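Local coordinates for protein glucosamine-6-phosphate deaminase (Thermotoga maritima, PDB 1J5X) that belongs to the SIS-domain family and folds into two alpha/beta halves, each built around a parallel sheet, at residues Leu66-Ser71 with Val226-Ala231; Phe74-Lys79 with Gly219-Phe224. All blocks are in the same frame, centred on the assembly; numbering follows the deposited sequence.

Contact 1. Residues Leu66-Ser71 with Val226-Ala231; sequences LALTIS and VSLESA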
ATOM      1  N   LEU A  66      -4.017  -2.343  -0.616  1.00 14.68           N
ATOM      2  CA  LEU A  66      -3.080  -3.434  -0.519  1.00 18.11           C
ATOM      3  C   LEU A  66      -3.498  -4.485  -1.574  1.00 16.64           C
ATOM      4  O   LEU A  66      -2.661  -4.972  -2.369  1.00 18.85           O
ATOM      5  CB  LEU A  66      -3.162  -4.004   0.891  1.00 18.00           C
ATOM      6  CG  LEU A  66      -2.292  -5.201   1.236  1.00 20.98           C
ATOM      7  CD1 LEU A  66      -0.879  -4.910   0.899  1.00 23.13           C
ATOM      8  CD2 LEU A  66      -2.459  -5.554   2.779  1.00 19.78           C
ATOM      9  N   ALA A  67      -4.795  -4.795  -1.623  1.00 15.59           N
ATOM     10  CA  ALA A  67      -5.377  -5.777  -2.577  1.00 15.53           C
ATOM     11  C   ALA A  67      -5.087  -5.332  -4.016  1.00 16.47           C
ATOM     12  O   ALA A  67      -4.714  -6.130  -4.862  1.00 16.79           O
ATOM     13  CB  ALA A  67      -6.924  -5.867  -2.386  1.00 14.91           C
ATOM     14  N   LEU A  68      -5.253  -4.044  -4.286  1.00 15.21           N
ATOM     15  CA  LEU A  68      -4.980  -3.531  -5.622  1.00 16.59           C
ATOM     16  C   LEU A  68      -3.497  -3.722  -5.971  1.00 18.28           C
ATOM     17  O   LEU A  68      -3.165  -4.267  -7.043  1.00 19.06           O
ATOM     18  CB  LEU A  68      -5.320  -2.050  -5.705  1.00 18.67           C
ATOM     19  CG  LEU A  68      -5.021  -1.396  -7.040  1.00 18.95           C
ATOM     20  CD1 LEU A  68      -5.889  -2.021  -8.164  1.00 19.76           C
ATOM     21  CD2 LEU A  68      -5.365   0.104  -6.924  1.00 20.58           C
ATOM     22  N   THR A  69      -2.618  -3.303  -5.064  1.00 16.71           N
ATOM     23  CA  THR A  69      -1.180  -3.420  -5.307  1.00 18.22           C
ATOM     24  C   THR A  69      -0.752  -4.862  -5.561  1.00 18.57           C
ATOM     25  O   THR A  69      -0.047  -5.137  -6.545  1.00 16.16           O
ATOM     26  CB  THR A  69      -0.385  -2.856  -4.129  1.00 17.75           C
ATOM     27  OG1 THR A  69      -0.854  -1.509  -3.873  1.00 15.91           O
ATOM     28  CG2 THR A  69       1.157  -2.779  -4.521  1.00 17.63           C
ATOM     29  N   ILE A  70      -1.207  -5.812  -4.724  1.00 16.91           N
ATOM     30  CA  ILE A  70      -0.773  -7.173  -4.956  1.00 15.09           C
ATOM     31  C   ILE A  70      -1.433  -7.786  -6.194  1.00 16.86           C
ATOM     32  O   ILE A  70      -0.812  -8.600  -6.890  1.00 16.60           O
ATOM     33  CB  ILE A  70      -0.954  -8.027  -3.646  1.00 17.98           C
ATOM     34  CG1 ILE A  70      -0.332  -9.435  -3.806  1.00 16.61           C
ATOM     35  CG2 ILE A  70      -2.437  -8.111  -3.280  1.00 15.61           C
ATOM     36  CD1 ILE A  70       1.235  -9.386  -4.107  1.00 19.13           C
ATOM     37  N   SER A  71      -2.661  -7.366  -6.536  1.00 14.56           N
ATOM     38  CA  SER A  71      -3.352  -7.913  -7.722  1.00 16.57           C
ATOM     39  C   SER A  71      -2.473  -7.637  -8.983  1.00 17.94           C
ATOM     40  O   SER A  71      -2.303  -8.519  -9.868  1.00 17.27           O
ATOM     41  CB  SER A  71      -4.760  -7.301  -7.911  1.00 16.31           C
ATOM     42  OG  SER A  71      -4.765  -5.932  -8.291  1.00 21.22           O
ATOM     43  N   VAL A 226       0.614   1.884  -4.640  1.00 16.25           N
ATOM     44  CA  VAL A 226       1.440   2.474  -3.570  1.00 17.46           C
ATOM     45  C   VAL A 226       1.007   3.937  -3.414  1.00 16.93           C
ATOM     46  O   VAL A 226       0.973   4.454  -2.290  1.00 16.15           O
ATOM     47  CB  VAL A 226       2.953   2.463  -3.958  1.00 17.09           C
ATOM     48  CG1 VAL A 226       3.761   3.365  -3.030  1.00 19.73           C
ATOM     49  CG2 VAL A 226       3.493   1.008  -3.884  1.00 15.80           C
ATOM     50  N   SER A 227       0.717   4.582  -4.544  1.00 18.42           N
ATOM     51  CA  SER A 227       0.297   6.007  -4.554  1.00 19.02           C
ATOM     52  C   SER A 227      -1.069   6.188  -3.892  1.00 18.69           C
ATOM     53  O   SER A 227      -1.271   7.113  -3.090  1.00 15.13           O
ATOM     54  CB  SER A 227       0.344   6.536  -5.993  1.00 20.04           C
ATOM     55  OG  SER A 227       1.738   6.635  -6.423  1.00 16.76           O
ATOM     56  N   LEU A 228      -2.003   5.263  -4.152  1.00 15.31           N
ATOM     57  CA  LEU A 228      -3.319   5.383  -3.517  1.00 18.57           C
ATOM     58  C   LEU A 228      -3.185   5.271  -2.018  1.00 20.81           C
ATOM     59  O   LEU A 228      -3.819   6.049  -1.251  1.00 17.93           O
ATOM     60  CB  LEU A 228      -4.280   4.290  -3.955  1.00 21.75           C
ATOM     61  CG  LEU A 228      -5.365   4.625  -4.949  1.00 27.34           C
ATOM     62  CD1 LEU A 228      -6.311   3.389  -4.905  1.00 22.35           C
ATOM     63  CD2 LEU A 228      -6.165   5.972  -4.655  1.00 21.34           C
ATOM     64  N   GLU A 229      -2.383   4.289  -1.579  1.00 16.62           N
ATOM     65  CA  GLU A 229      -2.149   4.080  -0.170  1.00 18.79           C
ATOM     66  C   GLU A 229      -1.419   5.339   0.398  1.00 21.02           C
ATOM     67  O   GLU A 229      -1.783   5.829   1.488  1.00 19.07           O
ATOM     68  CB  GLU A 229      -1.290   2.815   0.068  1.00 19.02           C
ATOM     69  CG  GLU A 229      -0.849   2.552   1.539  1.00 22.15           C
ATOM     70  CD  GLU A 229      -2.005   2.352   2.547  1.00 23.51           C
ATOM     71  OE1 GLU A 229      -3.186   2.426   2.131  1.00 24.01           O
ATOM     72  OE2 GLU A 229      -1.698   2.117   3.726  1.00 23.66           O
ATOM     73  N   SER A 230      -0.482   5.903  -0.373  1.00 17.97           N
ATOM     74  CA  SER A 230       0.237   7.093   0.132  1.00 18.93           C
ATOM     75  C   SER A 230      -0.768   8.254   0.417  1.00 18.99           C
ATOM     76  O   SER A 230      -0.727   8.925   1.479  1.00 21.58           O
ATOM     77  CB  SER A 230       1.240   7.545  -0.892  1.00 17.56           C
ATOM     78  OG  SER A 230       2.305   6.582  -0.939  1.00 19.33           O
ATOM     79  N   ALA A 231      -1.658   8.492  -0.520  1.00 17.43           N
ATOM     80  CA  ALA A 231      -2.629   9.564  -0.315  1.00 19.81           C
ATOM     81  C   ALA A 231      -3.469   9.311   0.905  1.00 20.96           C
ATOM     82  O   ALA A 231      -3.726  10.232   1.703  1.00 19.93           O
ATOM     83  CB  ALA A 231      -3.506   9.735  -1.593  1.00 19.49           C
TER

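Contact 2. Residues Phe74-Lys79 with Gly219-Phe224; sequences FERVLK and GMSEFF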
ATOM      1  N   PHE A  74       0.584 -10.107  -8.778  1.00 17.60           N
ATOM      2  CA  PHE A  74       0.208 -11.501  -9.075  1.00 19.23           C
ATOM      3  C   PHE A  74      -0.023 -11.757 -10.557  1.00 20.37           C
ATOM      4  O   PHE A  74       0.434 -12.774 -11.113  1.00 21.09           O
ATOM      5  CB  PHE A  74      -1.069 -11.910  -8.340  1.00 20.05           C
ATOM      6  CG  PHE A  74      -0.784 -12.661  -7.094  1.00 18.69           C
ATOM      7  CD1 PHE A  74      -0.105 -12.044  -6.052  1.00 21.74           C
ATOM      8  CD2 PHE A  74      -1.226 -13.985  -6.940  1.00 24.55           C
ATOM      9  CE1 PHE A  74       0.130 -12.721  -4.871  1.00 22.47           C
ATOM     10  CE2 PHE A  74      -0.994 -14.683  -5.756  1.00 21.40           C
ATOM     11  CZ  PHE A  74      -0.322 -14.062  -4.725  1.00 24.30           C
ATOM     12  N   GLU A  75      -0.736 -10.852 -11.198  1.00 19.49           N
ATOM     13  CA  GLU A  75      -0.971 -10.998 -12.624  1.00 21.69           C
ATOM     14  C   GLU A  75       0.384 -10.915 -13.344  1.00 20.54           C
ATOM     15  O   GLU A  75       0.632 -11.667 -14.294  1.00 24.17           O
ATOM     16  CB  GLU A  75      -1.849  -9.870 -13.164  1.00 25.06           C
ATOM     17  CG  GLU A  75      -2.080 -10.003 -14.649  1.00 30.67           C
ATOM     18  CD  GLU A  75      -3.073  -8.973 -15.263  1.00 36.71           C
ATOM     19  OE1 GLU A  75      -3.132  -7.809 -14.821  1.00 35.30           O
ATOM     20  OE2 GLU A  75      -3.775  -9.350 -16.227  1.00 40.44           O
ATOM     21  N   ARG A  76       1.238 -10.024 -12.894  1.00 17.91           N
ATOM     22  CA  ARG A  76       2.559  -9.829 -13.532  1.00 19.46           C
ATOM     23  C   ARG A  76       3.458 -11.070 -13.413  1.00 20.16           C
ATOM     24  O   ARG A  76       4.065 -11.541 -14.403  1.00 18.84           O
ATOM     25  CB  ARG A  76       3.283  -8.629 -12.885  1.00 19.46           C
ATOM     26  CG  ARG A  76       4.649  -8.287 -13.534  1.00 19.88           C
ATOM     27  CD  ARG A  76       5.371  -7.117 -12.892  1.00 16.83           C
ATOM     28  NE  ARG A  76       4.572  -5.876 -12.858  1.00 19.30           N
ATOM     29  CZ  ARG A  76       4.338  -5.090 -13.905  1.00 22.09           C
ATOM     30  NH1 ARG A  76       4.842  -5.402 -15.113  1.00 22.23           N
ATOM     31  NH2 ARG A  76       3.587  -3.981 -13.771  1.00 19.99           N
ATOM     32  N   VAL A  77       3.574 -11.606 -12.217  1.00 17.26           N
ATOM     33  CA  VAL A  77       4.477 -12.741 -12.064  1.00 21.15           C
ATOM     34  C   VAL A  77       3.881 -14.104 -12.258  1.00 21.19           C
ATOM     35  O   VAL A  77       4.618 -15.041 -12.641  1.00 21.98           O
ATOM     36  CB  VAL A  77       5.262 -12.708 -10.713  1.00 21.11           C
ATOM     37  CG1 VAL A  77       5.928 -11.333 -10.518  1.00 19.78           C
ATOM     38  CG2 VAL A  77       4.349 -13.045  -9.556  1.00 25.69           C
ATOM     39  N   LEU A  78       2.581 -14.273 -12.046  1.00 19.34           N
ATOM     40  CA  LEU A  78       1.980 -15.603 -12.252  1.00 21.55           C
ATOM     41  C   LEU A  78       1.202 -15.725 -13.559  1.00 23.11           C
ATOM     42  O   LEU A  78       0.781 -16.810 -13.909  1.00 22.21           O
ATOM     43  CB  LEU A  78       1.014 -15.966 -11.096  1.00 19.26           C
ATOM     44  CG  LEU A  78       1.763 -16.234  -9.801  1.00 20.30           C
ATOM     45  CD1 LEU A  78       0.739 -16.251  -8.640  1.00 23.08           C
ATOM     46  CD2 LEU A  78       2.463 -17.630  -9.901  1.00 22.98           C
ATOM     47  N   LYS A  79       1.021 -14.610 -14.257  1.00 23.09           N
ATOM     48  CA  LYS A  79       0.287 -14.577 -15.511  1.00 24.63           C
ATOM     49  C   LYS A  79      -1.108 -15.136 -15.393  1.00 26.07           C
ATOM     50  O   LYS A  79      -1.525 -15.898 -16.228  1.00 25.37           O
ATOM     51  CB  LYS A  79       1.026 -15.398 -16.606  1.00 26.90           C
ATOM     52  CG  LYS A  79       2.455 -15.120 -16.710  1.00 32.26           C
ATOM     53  CD  LYS A  79       2.729 -13.669 -16.800  1.00 35.75           C
ATOM     54  CE  LYS A  79       4.234 -13.445 -16.778  1.00 38.28           C
ATOM     55  NZ  LYS A  79       4.682 -12.992 -18.134  1.00 42.03           N
ATOM     56  N   GLY A 219       2.244   7.269  -9.699  1.00 16.82           N
ATOM     57  CA  GLY A 219       2.993   6.018  -9.921  1.00 16.88           C
ATOM     58  C   GLY A 219       2.186   5.125 -10.845  1.00 19.18           C
ATOM     59  O   GLY A 219       0.956   5.243 -10.895  1.00 16.78           O
HETATM   60  N   MSE A 220       2.856   4.236 -11.588  1.00 17.82           N
HETATM   61  CA  MSE A 220       2.138   3.321 -12.462  1.00 16.61           C
HETATM   62  C   MSE A 220       2.018   1.911 -11.900  1.00 16.99           C
HETATM   63  O   MSE A 220       2.903   1.455 -11.163  1.00 15.96           O
HETATM   64  CB  MSE A 220       2.870   3.176 -13.829  1.00 17.98           C
HETATM   65  CG  MSE A 220       2.895   4.513 -14.564  1.00 17.75           C
HETATM   66 SE   MSE A 220       3.838   4.074 -16.293  1.00 29.03          SE
HETATM   67  CE  MSE A 220       3.291   5.687 -17.387  1.00 18.78           C
ATOM     68  N   SER A 221       0.940   1.236 -12.316  1.00 16.39           N
ATOM     69  CA  SER A 221       0.690  -0.153 -11.973  1.00 17.19           C
ATOM     70  C   SER A 221       0.832  -0.396 -10.481  1.00 15.00           C
ATOM     71  O   SER A 221       0.110   0.236  -9.727  1.00 17.47           O
ATOM     72  CB  SER A 221       1.667  -1.042 -12.764  1.00 18.19           C
ATOM     73  OG  SER A 221       1.556  -0.727 -14.137  1.00 21.77           O
ATOM     74  N   GLU A 222       1.693  -1.330 -10.054  1.00 13.90           N
ATOM     75  CA  GLU A 222       1.864  -1.528  -8.608  1.00 14.37           C
ATOM     76  C   GLU A 222       2.160  -0.194  -7.880  1.00 17.67           C
ATOM     77  O   GLU A 222       1.701  -0.022  -6.718  1.00 15.46           O
ATOM     78  CB  GLU A 222       3.022  -2.450  -8.263  1.00 17.13           C
ATOM     79  CG  GLU A 222       2.774  -3.908  -8.553  1.00 14.83           C
ATOM     80  CD  GLU A 222       3.117  -4.270 -10.063  1.00 19.72           C
ATOM     81  OE1 GLU A 222       2.959  -3.420 -10.958  1.00 17.25           O
ATOM     82  OE2 GLU A 222       3.483  -5.432 -10.340  1.00 17.59           O
ATOM     83  N   PHE A 223       2.903   0.708  -8.532  1.00 14.49           N
ATOM     84  CA  PHE A 223       3.237   2.001  -7.878  1.00 17.17           C
ATOM     85  C   PHE A 223       2.057   2.963  -7.798  1.00 16.72           C
ATOM     86  O   PHE A 223       2.124   3.962  -7.068  1.00 21.08           O
ATOM     87  CB  PHE A 223       4.423   2.645  -8.565  1.00 16.13           C
ATOM     88  CG  PHE A 223       5.713   1.856  -8.389  1.00 16.09           C
ATOM     89  CD1 PHE A 223       5.741   0.676  -7.586  1.00 14.67           C
ATOM     90  CD2 PHE A 223       6.864   2.288  -9.047  1.00 15.47           C
ATOM     91  CE1 PHE A 223       6.904  -0.078  -7.419  1.00 15.57           C
ATOM     92  CE2 PHE A 223       8.050   1.555  -8.916  1.00 18.13           C
ATOM     93  CZ  PHE A 223       8.079   0.361  -8.093  1.00 15.44           C
ATOM     94  N   PHE A 224       1.013   2.705  -8.591  1.00 16.37           N
ATOM     95  CA  PHE A 224      -0.241   3.480  -8.483  1.00 16.29           C
ATOM     96  C   PHE A 224      -0.903   3.001  -7.183  1.00 16.52           C
ATOM     97  O   PHE A 224      -1.409   3.813  -6.416  1.00 17.81           O
ATOM     98  CB  PHE A 224      -1.214   3.184  -9.635  1.00 14.58           C
ATOM     99  CG  PHE A 224      -2.551   3.827  -9.437  1.00 16.86           C
ATOM    100  CD1 PHE A 224      -2.655   5.208  -9.334  1.00 19.45           C
ATOM    101  CD2 PHE A 224      -3.681   3.031  -9.242  1.00 20.23           C
ATOM    102  CE1 PHE A 224      -3.866   5.819  -9.020  1.00 19.11           C
ATOM    103  CE2 PHE A 224      -4.929   3.640  -8.932  1.00 21.32           C
ATOM    104  CZ  PHE A 224      -5.003   5.030  -8.810  1.00 20.61           C
TER

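Contact 1. Residues Leu66-Ser71 with Val226-Ala231
Thr69 and Val226 have the nearest CA atoms of the two segments, 6.7 Å apart. Thr69 points at the backbone of Val226, whose own CB is turned away. This is the tighter part of the contact in that the backbones are close and both residues are buried. Thr69 OG1 lies 3.8 Å from Val226 N, which is packing and not a bond. The Thr69 hydroxyl sits beside its own backbone N (chi1 -53°) and bonds instead to the carbonyl of Asn65, one turn back. The same torsion leaves the methyl CG2 beside the carbonyl carbon, 4.5 Å from Val226 CG2.

The second pair is Leu68 and Leu228. Both are partly exposed, so this is the looser, more solvent-facing side. Their side chains cross at about a right angle and meet through single methyls, Leu68 CD2 and Leu228 CD1, at 4.0 Å. Helix 162-179 covers Thr69 through Leu168. Glu229 adds a polar link between the helices, from OE1 to the side-chain amide of Asn65.

The two segments bury 132 Å² between them. It is a helix-helix packing that joins the two alpha/beta halves of a SIS-type fold, through one helix from each half.

Contact 2. Residues Phe74-Lys79 with Gly219-Phe224
Arg76 and Glu222 carry this contact through a two-bond salt bridge. The guanidinium is gripped side-on, with one nitrogen for each carboxylate oxygen. Arg76 NE donates to Glu222 OE2 at 2.8 Å, with an N-H...O angle of 170°. Arg76 NH2 donates to Glu222 OE1 at 2.9 Å, also nearly straight. Each oxygen accepts on its syn lone pair, and each lies close to the guanidinium plane. The two flat groups are nearly coplanar, 16° apart.

Arg76 runs extended through its first two torsions and then bends at chi3 (-56°), which turns its NE edge to the acid. Glu222 is bent at chi2 and brings its carboxylate up to that edge. Ser221 CB touches the same guanidinium at its edge, 3.7 Å from Arg76 NH2. Trp305 makes a cation-pi contact with Arg76 and also touches Glu222, while Tyr72 and Tyr73 pack on Glu222 as well.

Ser221 stands at the N-cap of helix 222-238, but its side chain makes no capping bond. Its carbonyl oxygen accepts from Phe224 N at 2.9 Å. Phe223 N donates to the carbonyl of Met220, which is present as selenomethionine.

Glu222 is buried, yet both carboxylate oxygens have a charged donor. Its place in the first turn of a helix may further favour the negative charge. The chemistry is consistent with an ionised pair, whose rotation is fixed by two bonds.

How the contacts relate
Contacts 1 and 2 lie along the same two helices, 62-78 and 222-238, with their centres about 10 Å apart. The chain order is 66-71, 74-79, 219-224, 226-231. The earlier segment of one helix meets the later segment of the other, so the helices run in broadly opposed directions. Helix 62-78 follows strand 54-59 of the five-stranded sheet. Helix 222-238 follows strand 214-218 of the four-stranded sheet. The contacts also touch each other: Thr69 CG2 lies 3.6 Å from Glu222 O, and Leu68 CD2 packs near the Phe224 ring. Contact 1 is near the chain centre and is van der Waals packing; contact 2 lies further out and is ionic. Together they join the two halves.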